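Local coordinates for Baccell_00875 (Bacteroides cellulosilyticus DSM 14838, PDB 5NO8), which probably acts as a polysaccharide lyase that removes the rhamnose caps, linked to glucuronic acid, from complex arabinogalactan proteins, at residues 515-527 with 551-564. Residues are numbered along the deposited sequence; the frame is centred on the assembly and turned at random.
Sequences LRNDFIKTGDVFV and FLAQLYLETGSQKY
Phe551 drives its ring into helix 515-527 as a knob among Phe519, Thr522, Gly523 and Phe526. With CG anti to the backbone N (chi1 179°), the ring reaches far enough for CE2 to lie 3.5 Å from Gly523 N. Thr522 CG2 sits over one face in a CH-pi contact, 3.9 Å from the ring centroid, while Thr522 OG1 bonds to Tyr487 O. Phe526 turns its edge toward the Phe551 face in an offset edge-to-face pair, centroids 5.3 Å apart; Phe519 meets the ring obliquely and completes the aromatic cluster. Gly523, with no side chain, leaves room for Leu555 CD2 and the Tyr564 ring; its CA is 6.2 Å from Leu552 CA. This cluster joins helix 509-529 to helix 542-559, within the mainly helical region that follows the beta-rich N-terminal part; the axes of segments 515-527 and 551-559 cross at -130°. Tyr564, at the start of helix 562-576, is a second, buried knob among Ile520, Gly523, Asp524 and Val527, with Leu555 CD2 over the centre of its ring. Its OH donates to Asp524 OD1 at 2.7 Å. The exposed Lys563 marks the solvent side, its NZ adding a salt bridge to Asp524 OD1 at 3.0 Å; the two donors come from opposite faces of the carboxylate plane. The other end is looser: Arg516 extends its chain to lay a guanidinium face over Thr559 CG2, 3.8 Å from NH2, while NH1 bonds to Tyr512 OH within its own helix. There the CA atoms of Arg516 and Glu558 stand 8.7 Å apart, and Glu558 turns its carboxylate to Arg497.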
ATOM      1  N   LEU A 515      33.087   8.310   5.709  1.00 32.42           N
ATOM      2  CA  LEU A 515      31.690   7.906   5.517  1.00 31.43           C
ATOM      3  C   LEU A 515      30.990   8.820   4.527  1.00 29.90           C
ATOM      4  O   LEU A 515      30.268   8.341   3.663  1.00 31.23           O
ATOM      5  CB  LEU A 515      30.934   7.886   6.844  1.00 31.02           C
ATOM      6  CG  LEU A 515      29.530   7.267   6.778  1.00 30.75           C
ATOM      7  CD1 LEU A 515      29.587   5.814   6.343  1.00 31.78           C
ATOM      8  CD2 LEU A 515      28.835   7.405   8.133  1.00 30.10           C
ATOM      9  N   ARG A 516      31.221  10.120   4.634  1.00 28.58           N
ATOM     10  CA  ARG A 516      30.674  11.075   3.692  1.00 30.66           C
ATOM     11  C   ARG A 516      31.083  10.749   2.245  1.00 34.28           C
ATOM     12  O   ARG A 516      30.255  10.812   1.325  1.00 30.80           O
ATOM     13  CB  ARG A 516      31.070  12.495   4.097  1.00 31.78           C
ATOM     14  CG  ARG A 516      30.583  13.590   3.162  1.00 33.77           C
ATOM     15  CD  ARG A 516      30.696  14.938   3.832  1.00 36.47           C
ATOM     16  NE  ARG A 516      30.476  16.034   2.892  1.00 39.95           N
ATOM     17  CZ  ARG A 516      29.977  17.232   3.201  1.00 43.48           C
ATOM     18  NH1 ARG A 516      29.622  17.543   4.450  1.00 47.93           N
ATOM     19  NH2 ARG A 516      29.828  18.145   2.242  1.00 44.77           N
ATOM     20  N   ASN A 517      32.349  10.373   2.053  1.00 33.57           N
ATOM     21  CA  ASN A 517      32.830   9.955   0.737  1.00 34.23           C
ATOM     22  C   ASN A 517      32.147   8.672   0.259  1.00 32.93           C
ATOM     23  O   ASN A 517      31.844   8.546  -0.929  1.00 36.84           O
ATOM     24  CB  ASN A 517      34.366   9.751   0.736  1.00 36.12           C
ATOM     25  CG  ASN A 517      35.156  11.045   0.877  1.00 35.84           C
ATOM     26  OD1 ASN A 517      36.330  10.996   1.252  1.00 41.82           O
ATOM     27  ND2 ASN A 517      34.543  12.196   0.581  1.00 35.77           N
ATOM     28  N   ASP A 518      31.923   7.725   1.166  1.00 31.73           N
ATOM     29  CA  ASP A 518      31.166   6.502   0.841  1.00 31.69           C
ATOM     30  C   ASP A 518      29.733   6.826   0.394  1.00 29.31           C
ATOM     31  O   ASP A 518      29.249   6.279  -0.607  1.00 26.81           O
ATOM     32  CB  ASP A 518      31.120   5.524   2.019  1.00 33.73           C
ATOM     33  CG  ASP A 518      32.438   4.790   2.252  1.00 38.17           C
ATOM     34  OD1 ASP A 518      33.314   4.780   1.363  1.00 42.40           O
ATOM     35  OD2 ASP A 518      32.584   4.188   3.335  1.00 41.30           O
ATOM     36  N   PHE A 519      29.069   7.718   1.118  1.00 27.01           N
ATOM     37  CA  PHE A 519      27.723   8.137   0.724  1.00 26.11           C
ATOM     38  C   PHE A 519      27.730   8.860  -0.624  1.00 26.16           C
ATOM     39  O   PHE A 519      26.827   8.652  -1.440  1.00 26.06           O
ATOM     40  CB  PHE A 519      27.053   9.026   1.783  1.00 25.40           C
ATOM     41  CG  PHE A 519      26.718   8.324   3.073  1.00 24.14           C
ATOM     42  CD1 PHE A 519      26.348   6.987   3.118  1.00 24.50           C
ATOM     43  CD2 PHE A 519      26.743   9.038   4.268  1.00 25.53           C
ATOM     44  CE1 PHE A 519      26.033   6.367   4.324  1.00 24.14           C
ATOM     45  CE2 PHE A 519      26.412   8.430   5.464  1.00 23.76           C
ATOM     46  CZ  PHE A 519      26.057   7.098   5.493  1.00 23.43           C
ATOM     47  N   ILE A 520      28.723   9.709  -0.869  1.00 25.63           N
ATOM     48  CA  ILE A 520      28.847  10.371  -2.186  1.00 28.98           C
ATOM     49  C   ILE A 520      28.949   9.346  -3.340  1.00 28.05           C
ATOM     50  O   ILE A 520      28.309   9.512  -4.383  1.00 30.51           O
ATOM     51  CB  ILE A 520      30.014  11.405  -2.190  1.00 29.63           C
ATOM     52  CG1 ILE A 520      29.615  12.636  -1.368  1.00 30.02           C
ATOM     53  CG2 ILE A 520      30.401  11.841  -3.605  1.00 29.52           C
ATOM     54  CD1 ILE A 520      30.775  13.523  -0.943  1.00 30.08           C
ATOM     55  N   LYS A 521      29.725   8.290  -3.142  1.00 30.19           N
ATOM     56  CA  LYS A 521      29.837   7.192  -4.121  1.00 31.21           C
ATOM     57  C   LYS A 521      28.483   6.563  -4.406  1.00 31.41           C
ATOM     58  O   LYS A 521      28.110   6.384  -5.564  1.00 30.35           O
ATOM     59  CB  LYS A 521      30.788   6.107  -3.617  1.00 29.80           C
ATOM     60  N   THR A 522      27.742   6.252  -3.341  1.00 30.54           N
ATOM     61  CA  THR A 522      26.406   5.691  -3.485  1.00 30.50           C
ATOM     62  C   THR A 522      25.484   6.658  -4.227  1.00 27.96           C
ATOM     63  O   THR A 522      24.746   6.251  -5.122  1.00 27.99           O
ATOM     64  CB  THR A 522      25.806   5.273  -2.117  1.00 30.79           C
ATOM     65  OG1 THR A 522      26.517   4.139  -1.605  1.00 32.18           O
ATOM     66  CG2 THR A 522      24.322   4.899  -2.255  1.00 32.03           C
ATOM     67  N   GLY A 523      25.497   7.925  -3.828  1.00 27.78           N
ATOM     68  CA  GLY A 523      24.749   8.962  -4.506  1.00 28.52           C
ATOM     69  C   GLY A 523      25.017   9.034  -6.005  1.00 31.10           C
ATOM     70  O   GLY A 523      24.089   9.162  -6.809  1.00 28.41           O
ATOM     71  N   ASP A 524      26.292   8.931  -6.379  1.00 30.32           N
ATOM     72  CA  ASP A 524      26.661   8.958  -7.795  1.00 31.75           C
ATOM     73  C   ASP A 524      26.140   7.719  -8.528  1.00 28.53           C
ATOM     74  O   ASP A 524      25.641   7.855  -9.630  1.00 29.20           O
ATOM     75  CB  ASP A 524      28.180   9.162  -7.962  1.00 32.04           C
ATOM     76  CG  ASP A 524      28.650  10.518  -7.441  1.00 34.30           C
ATOM     77  OD1 ASP A 524      27.815  11.439  -7.253  1.00 35.36           O
ATOM     78  OD2 ASP A 524      29.870  10.677  -7.206  1.00 35.65           O
ATOM     79  N   VAL A 525      26.170   6.545  -7.898  1.00 29.94           N
ATOM     80  CA  VAL A 525      25.578   5.341  -8.506  1.00 31.10           C
ATOM     81  C   VAL A 525      24.071   5.525  -8.733  1.00 32.57           C
ATOM     82  O   VAL A 525      23.573   5.236  -9.822  1.00 31.19           O
ATOM     83  CB  VAL A 525      25.871   4.057  -7.712  1.00 33.17           C
ATOM     84  CG1 VAL A 525      25.074   2.862  -8.250  1.00 34.29           C
ATOM     85  CG2 VAL A 525      27.362   3.730  -7.755  1.00 32.95           C
ATOM     86  N   PHE A 526      23.352   6.048  -7.739  1.00 30.48           N
ATOM     87  CA  PHE A 526      21.901   6.222  -7.882  1.00 29.03           C
ATOM     88  C   PHE A 526      21.548   7.216  -8.972  1.00 28.27           C
ATOM     89  O   PHE A 526      20.614   6.998  -9.726  1.00 27.46           O
ATOM     90  CB  PHE A 526      21.245   6.651  -6.558  1.00 28.72           C
ATOM     91  CG  PHE A 526      21.285   5.608  -5.452  1.00 27.91           C
ATOM     92  CD1 PHE A 526      21.735   4.303  -5.648  1.00 27.33           C
ATOM     93  CD2 PHE A 526      20.790   5.948  -4.185  1.00 28.47           C
ATOM     94  CE1 PHE A 526      21.746   3.387  -4.600  1.00 27.78           C
ATOM     95  CE2 PHE A 526      20.793   5.030  -3.144  1.00 27.17           C
ATOM     96  CZ  PHE A 526      21.274   3.756  -3.345  1.00 28.15           C
ATOM     97  N   VAL A 527      22.295   8.311  -9.051  1.00 28.95           N
ATOM     98  CA  VAL A 527      22.107   9.293 -10.111  1.00 29.05           C
ATOM     99  C   VAL A 527      22.365   8.700 -11.508  1.00 31.12           C
ATOM    100  O   VAL A 527      21.624   8.992 -12.460  1.00 30.29           O
ATOM    101  CB  VAL A 527      22.990  10.549  -9.879  1.00 28.94           C
ATOM    102  CG1 VAL A 527      22.999  11.469 -11.093  1.00 29.20           C
ATOM    103  CG2 VAL A 527      22.484  11.329  -8.673  1.00 28.52           C
ATOM    104  N   PHE A 551      17.526   8.422   0.489  1.00 20.84           N
ATOM    105  CA  PHE A 551      18.981   8.566   0.539  1.00 20.98           C
ATOM    106  C   PHE A 551      19.475   9.856  -0.105  1.00 21.15           C
ATOM    107  O   PHE A 551      20.248  10.625   0.507  1.00 21.95           O
ATOM    108  CB  PHE A 551      19.644   7.382  -0.141  1.00 21.01           C
ATOM    109  CG  PHE A 551      21.132   7.481  -0.150  1.00 21.44           C
ATOM    110  CD1 PHE A 551      21.852   6.990   0.895  1.00 22.22           C
ATOM    111  CD2 PHE A 551      21.787   8.123  -1.196  1.00 22.04           C
ATOM    112  CE1 PHE A 551      23.233   7.095   0.925  1.00 22.76           C
ATOM    113  CE2 PHE A 551      23.157   8.236  -1.187  1.00 22.52           C
ATOM    114  CZ  PHE A 551      23.879   7.722  -0.133  1.00 23.49           C
ATOM    115  N   LEU A 552      19.052  10.093  -1.342  1.00 20.85           N
ATOM    116  CA  LEU A 552      19.489  11.272  -2.076  1.00 21.16           C
ATOM    117  C   LEU A 552      19.098  12.591  -1.420  1.00 22.25           C
ATOM    118  O   LEU A 552      19.881  13.547  -1.439  1.00 21.02           O
ATOM    119  CB  LEU A 552      19.001  11.249  -3.518  1.00 22.53           C
ATOM    120  CG  LEU A 552      19.583  10.164  -4.440  1.00 24.11           C
ATOM    121  CD1 LEU A 552      18.720  10.089  -5.676  1.00 25.35           C
ATOM    122  CD2 LEU A 552      21.026  10.444  -4.838  1.00 25.73           C
ATOM    123  N   ALA A 553      17.893  12.664  -0.856  1.00 20.30           N
ATOM    124  CA  ALA A 553      17.451  13.888  -0.209  1.00 21.35           C
ATOM    125  C   ALA A 553      18.303  14.199   1.031  1.00 20.88           C
ATOM    126  O   ALA A 553      18.675  15.356   1.269  1.00 22.01           O
ATOM    127  CB  ALA A 553      15.982  13.807   0.157  1.00 20.79           C
ATOM    128  N   GLN A 554      18.589  13.169   1.810  1.00 21.22           N
ATOM    129  CA  GLN A 554      19.504  13.298   2.949  1.00 21.34           C
ATOM    130  C   GLN A 554      20.911  13.690   2.483  1.00 23.74           C
ATOM    131  O   GLN A 554      21.563  14.536   3.108  1.00 23.93           O
ATOM    132  CB  GLN A 554      19.598  12.019   3.744  1.00 22.10           C
ATOM    133  CG  GLN A 554      18.353  11.654   4.533  1.00 23.04           C
ATOM    134  CD  GLN A 554      18.522  10.329   5.212  1.00 22.63           C
ATOM    135  OE1 GLN A 554      18.052   9.295   4.716  1.00 27.08           O
ATOM    136  NE2 GLN A 554      19.231  10.321   6.313  1.00 19.73           N
ATOM    137  N   LEU A 555      21.383  13.080   1.400  1.00 23.28           N
ATOM    138  CA  LEU A 555      22.711  13.428   0.873  1.00 24.67           C
ATOM    139  C   LEU A 555      22.739  14.886   0.422  1.00 24.74           C
ATOM    140  O   LEU A 555      23.710  15.592   0.695  1.00 25.92           O
ATOM    141  CB  LEU A 555      23.127  12.481  -0.253  1.00 26.27           C
ATOM    142  CG  LEU A 555      24.587  12.599  -0.736  1.00 26.73           C
ATOM    143  CD1 LEU A 555      25.537  12.425   0.443  1.00 27.22           C
ATOM    144  CD2 LEU A 555      24.901  11.541  -1.795  1.00 27.91           C
ATOM    145  N   TYR A 556      21.661  15.373  -0.185  1.00 24.66           N
ATOM    146  CA  TYR A 556      21.555  16.788  -0.489  1.00 26.08           C
ATOM    147  C   TYR A 556      21.624  17.660   0.773  1.00 29.20           C
ATOM    148  O   TYR A 556      22.311  18.689   0.784  1.00 28.64           O
ATOM    149  CB  TYR A 556      20.278  17.125  -1.261  1.00 26.46           C
ATOM    150  CG  TYR A 556      20.116  18.606  -1.455  1.00 27.14           C
ATOM    151  CD1 TYR A 556      20.905  19.289  -2.387  1.00 27.86           C
ATOM    152  CD2 TYR A 556      19.233  19.348  -0.671  1.00 27.36           C
ATOM    153  CE1 TYR A 556      20.781  20.652  -2.558  1.00 27.83           C
ATOM    154  CE2 TYR A 556      19.127  20.720  -0.827  1.00 28.76           C
ATOM    155  CZ  TYR A 556      19.907  21.354  -1.773  1.00 29.11           C
ATOM    156  OH  TYR A 556      19.782  22.697  -1.951  1.00 31.61           O
ATOM    157  N   LEU A 557      20.874  17.280   1.812  1.00 27.30           N
ATOM    158  CA  LEU A 557      20.824  18.092   3.018  1.00 27.54           C
ATOM    159  C   LEU A 557      22.183  18.141   3.724  1.00 28.92           C
ATOM    160  O   LEU A 557      22.480  19.122   4.392  1.00 28.57           O
ATOM    161  CB  LEU A 557      19.728  17.603   3.973  1.00 27.13           C
ATOM    162  CG  LEU A 557      18.287  17.834   3.466  1.00 26.67           C
ATOM    163  CD1 LEU A 557      17.261  17.022   4.265  1.00 27.04           C
ATOM    164  CD2 LEU A 557      17.914  19.304   3.486  1.00 26.98           C
ATOM    165  N   GLU A 558      22.997  17.101   3.555  1.00 31.16           N
ATOM    166  CA  GLU A 558      24.348  17.067   4.115  1.00 35.63           C
ATOM    167  C   GLU A 558      25.427  17.736   3.248  1.00 38.56           C
ATOM    168  O   GLU A 558      26.414  18.231   3.787  1.00 41.59           O
ATOM    169  CB  GLU A 558      24.760  15.613   4.401  1.00 39.82           C
ATOM    170  CG  GLU A 558      23.903  14.922   5.460  1.00 43.99           C
ATOM    171  CD  GLU A 558      24.009  15.575   6.829  1.00 46.00           C
ATOM    172  OE1 GLU A 558      25.148  15.786   7.307  1.00 49.76           O
ATOM    173  OE2 GLU A 558      22.954  15.887   7.417  1.00 48.11           O
ATOM    174  N   THR A 559      25.275  17.736   1.926  1.00 37.11           N
ATOM    175  CA  THR A 559      26.315  18.275   1.024  1.00 36.45           C
ATOM    176  C   THR A 559      25.947  19.558   0.277  1.00 35.26           C
ATOM    177  O   THR A 559      26.829  20.271  -0.166  1.00 37.65           O
ATOM    178  CB  THR A 559      26.679  17.255  -0.076  1.00 36.09           C
ATOM    179  OG1 THR A 559      25.520  17.014  -0.890  1.00 37.89           O
ATOM    180  CG2 THR A 559      27.175  15.961   0.507  1.00 36.16           C
ATOM    181  N   GLY A 560      24.667  19.813   0.057  1.00 32.36           N
ATOM    182  CA  GLY A 560      24.225  20.901  -0.801  1.00 32.10           C
ATOM    183  C   GLY A 560      24.496  20.746  -2.287  1.00 32.49           C
ATOM    184  O   GLY A 560      24.296  21.700  -3.022  1.00 34.75           O
ATOM    185  N   SER A 561      24.912  19.560  -2.754  1.00 36.63           N
ATOM    186  CA  SER A 561      25.212  19.357  -4.182  1.00 35.84           C
ATOM    187  C   SER A 561      23.899  19.214  -4.953  1.00 35.76           C
ATOM    188  O   SER A 561      23.188  18.226  -4.761  1.00 35.33           O
ATOM    189  CB  SER A 561      26.070  18.104  -4.411  1.00 36.74           C
ATOM    190  OG  SER A 561      27.196  18.062  -3.551  1.00 37.19           O
ATOM    191  N   GLN A 562      23.592  20.177  -5.823  1.00 35.03           N
ATOM    192  CA  GLN A 562      22.326  20.185  -6.585  1.00 35.86           C
ATOM    193  C   GLN A 562      22.058  18.912  -7.395  1.00 36.86           C
ATOM    194  O   GLN A 562      20.887  18.552  -7.593  1.00 35.70           O
ATOM    195  CB  GLN A 562      22.228  21.399  -7.509  1.00 36.33           C
ATOM    196  N   LYS A 563      23.108  18.223  -7.859  1.00 33.27           N
ATOM    197  CA  LYS A 563      22.914  17.008  -8.646  1.00 33.97           C
ATOM    198  C   LYS A 563      22.066  15.940  -7.918  1.00 32.00           C
ATOM    199  O   LYS A 563      21.326  15.175  -8.558  1.00 30.59           O
ATOM    200  CB  LYS A 563      24.247  16.402  -9.102  1.00 37.51           C
ATOM    201  CG  LYS A 563      25.133  15.805  -8.023  1.00 40.70           C
ATOM    202  CD  LYS A 563      26.592  15.717  -8.495  1.00 46.80           C
ATOM    203  CE  LYS A 563      27.239  14.356  -8.270  1.00 50.76           C
ATOM    204  NZ  LYS A 563      26.774  13.337  -9.263  1.00 54.36           N
ATOM    205  N   TYR A 564      22.167  15.896  -6.595  1.00 27.50           N
ATOM    206  CA  TYR A 564      21.366  14.938  -5.837  1.00 28.65           C
ATOM    207  C   TYR A 564      19.912  15.399  -5.724  1.00 26.43           C
ATOM    208  O   TYR A 564      19.012  14.579  -5.894  1.00 25.88           O
ATOM    209  CB  TYR A 564      21.994  14.613  -4.472  1.00 29.18           C
ATOM    210  CG  TYR A 564      23.428  14.135  -4.576  1.00 29.16           C
ATOM    211  CD1 TYR A 564      23.772  13.086  -5.421  1.00 29.53           C
ATOM    212  CD2 TYR A 564      24.440  14.726  -3.823  1.00 30.65           C
ATOM    213  CE1 TYR A 564      25.086  12.649  -5.537  1.00 30.36           C
ATOM    214  CE2 TYR A 564      25.762  14.287  -3.921  1.00 31.29           C
ATOM    215  CZ  TYR A 564      26.080  13.252  -4.782  1.00 31.79           C
ATOM    216  OH  TYR A 564      27.377  12.787  -4.902  1.00 31.73           O
TER